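Local coordinates for succinoglycan biosynthesis protein (Bacillus cereus ATCC 14579, PDB 3B55), which binds calcium and is a member of the erythromycin esterase-like family, with a possible but unproven part in succinoglycan biosynthesis, at residues P67-V72 with S103-T108. The protein carries 1 engineered substitution. Sequence-based numbering, arbitrary orientation.
Sequences PLKNMV and SEKGFT
The short helix 68-72 comes nearest to the chain leaving helix 88-104 at K69 and K105, whose CA atoms lie 7.0 Å apart; K105 is the first residue there to depart from helical geometry. With CG anti to the carbonyl carbon (chi1 -59°) and the chain bent at chi2 and chi3, K105 brings its NZ to within hydrogen-bonding distance, 2.9 Å, of the carbonyl O of K69. The donor stands above the carbonyl plane, 39° out of it, and meets the C=O at 129°. NZ is also hydrogen-bonded to the carbonyl of G73, its stronger partner, joining a carbonyl within the helix to one just beyond it. K69 crosses K105 at about a right angle, its CG 3.9 Å from K105 NZ, while the two NZ atoms stay 5.6 Å apart. Alongside the lysine stem, V72 CB lies 4.3 Å from K105 CD and V72 CG1 approaches F107 CZ obliquely at 4.3 Å, while CB of K105 lies in plane at the edge of that ring. Around this contact, L68 packs on I97 and Y100 of helix 88-104 and F107 on L101, while L68 and M71 rest on F384 and I429 from strands 382-386 and 429-433 of the mixed sheet.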
loop_
_atom_site.group_PDB
_atom_site.type_symbol
_atom_site.label_atom_id
_atom_site.label_comp_id
_atom_site.label_asym_id
_atom_site.label_seq_id
_atom_site.Cartn_x
_atom_site.Cartn_y
_atom_site.Cartn_z
ATOM N N PRO A 67 -2.266 12.232 19.951
ATOM C CA PRO A 67 -1.222 11.381 20.545
ATOM C C PRO A 67 -0.300 10.764 19.493
ATOM O O PRO A 67 0.774 10.252 19.805
ATOM C CB PRO A 67 -2.028 10.323 21.296
ATOM C CG PRO A 67 -3.254 11.095 21.727
ATOM C CD PRO A 67 -3.597 11.861 20.467
ATOM N N LEU A 68 -0.722 10.835 18.238
ATOM C CA LEU A 68 0.046 10.270 17.137
ATOM C C LEU A 68 1.257 11.138 16.784
ATOM O O LEU A 68 2.271 10.635 16.297
ATOM C CB LEU A 68 -0.868 10.109 15.921
ATOM C CG LEU A 68 -0.598 9.009 14.900
ATOM C CD1 LEU A 68 -0.381 7.661 15.593
ATOM C CD2 LEU A 68 -1.787 8.939 13.961
ATOM N N LYS A 69 1.160 12.438 17.048
ATOM C CA LYS A 69 2.260 13.350 16.738
ATOM C C LYS A 69 3.599 12.786 17.207
ATOM O O LYS A 69 4.506 12.557 16.399
ATOM C CB LYS A 69 2.015 14.720 17.384
ATOM C CG LYS A 69 3.022 15.794 16.981
ATOM C CD LYS A 69 2.773 17.095 17.745
ATOM C CE LYS A 69 3.682 18.218 17.262
ATOM N NZ LYS A 69 4.852 18.444 18.158
ATOM N N ASN A 70 3.715 12.544 18.510
ATOM C CA ASN A 70 4.955 12.021 19.060
ATOM C C ASN A 70 5.217 10.540 18.792
ATOM O O ASN A 70 6.355 10.096 18.880
ATOM C CB ASN A 70 5.030 12.293 20.562
ATOM C CG ASN A 70 5.194 13.764 20.874
ATOM O OD1 ASN A 70 5.859 14.494 20.137
ATOM N ND2 ASN A 70 4.599 14.207 21.976
HETATM N N MSE A 71 4.186 9.769 18.473
HETATM C CA MSE A 71 4.406 8.357 18.189
HETATM C C MSE A 71 5.150 8.236 16.866
HETATM O O MSE A 71 6.120 7.484 16.748
HETATM C CB MSE A 71 3.082 7.612 18.089
HETATM C CG MSE A 71 2.512 7.219 19.423
HETATM SE SE MSE A 71 0.835 6.325 19.167
HETATM C CE MSE A 71 -0.018 6.802 20.848
ATOM N N VAL A 72 4.681 8.984 15.873
ATOM C CA VAL A 72 5.288 8.986 14.547
ATOM C C VAL A 72 6.638 9.695 14.596
ATOM O O VAL A 72 7.589 9.274 13.940
ATOM C CB VAL A 72 4.372 9.687 13.531
ATOM C CG1 VAL A 72 5.055 9.783 12.181
ATOM C CG2 VAL A 72 3.074 8.915 13.421
ATOM N N SER A 103 -1.958 17.309 7.493
ATOM C CA SER A 103 -2.064 18.654 8.052
ATOM C C SER A 103 -1.313 18.929 9.357
ATOM O O SER A 103 -1.178 20.085 9.750
ATOM C CB SER A 103 -3.542 19.038 8.206
ATOM O OG SER A 103 -4.290 18.012 8.830
ATOM N N GLU A 104 -0.817 17.891 10.026
ATOM C CA GLU A 104 -0.086 18.096 11.272
ATOM C C GLU A 104 1.361 17.619 11.248
ATOM O O GLU A 104 2.188 18.101 12.024
ATOM C CB GLU A 104 -0.802 17.413 12.437
ATOM C CG GLU A 104 -2.156 18.005 12.781
ATOM C CD GLU A 104 -2.074 19.477 13.130
ATOM O OE1 GLU A 104 -1.289 19.833 14.034
ATOM O OE2 GLU A 104 -2.796 20.278 12.501
ATOM N N LYS A 105 1.685 16.680 10.367
ATOM C CA LYS A 105 3.052 16.180 10.338
ATOM C C LYS A 105 3.819 16.324 9.033
ATOM O O LYS A 105 4.817 15.641 8.831
ATOM C CB LYS A 105 3.078 14.719 10.798
ATOM C CG LYS A 105 2.536 14.514 12.217
ATOM C CD LYS A 105 3.558 13.890 13.177
ATOM C CE LYS A 105 4.807 14.739 13.316
ATOM N NZ LYS A 105 5.663 14.311 14.460
ATOM N N GLY A 106 3.349 17.200 8.150
ATOM C CA GLY A 106 4.036 17.444 6.888
ATOM C C GLY A 106 4.105 16.370 5.809
ATOM O O GLY A 106 4.938 16.469 4.902
ATOM N N PHE A 107 3.248 15.355 5.862
ATOM C CA PHE A 107 3.300 14.331 4.822
ATOM C C PHE A 107 2.664 14.853 3.542
ATOM O O PHE A 107 1.560 15.399 3.554
ATOM C CB PHE A 107 2.637 13.035 5.301
ATOM C CG PHE A 107 3.478 12.276 6.287
ATOM C CD1 PHE A 107 3.518 12.654 7.622
ATOM C CD2 PHE A 107 4.293 11.238 5.863
ATOM C CE1 PHE A 107 4.366 12.012 8.524
ATOM C CE2 PHE A 107 5.147 10.589 6.756
ATOM C CZ PHE A 107 5.181 10.979 8.091
ATOM N N THR A 108 3.379 14.687 2.436
ATOM C CA THR A 108 2.907 15.188 1.148
ATOM C C THR A 108 2.712 14.149 0.041
ATOM O O THR A 108 2.424 14.512 -1.105
ATOM C CB THR A 108 3.870 16.269 0.607
ATOM O OG1 THR A 108 5.208 15.753 0.603
ATOM C CG2 THR A 108 3.820 17.529 1.478
#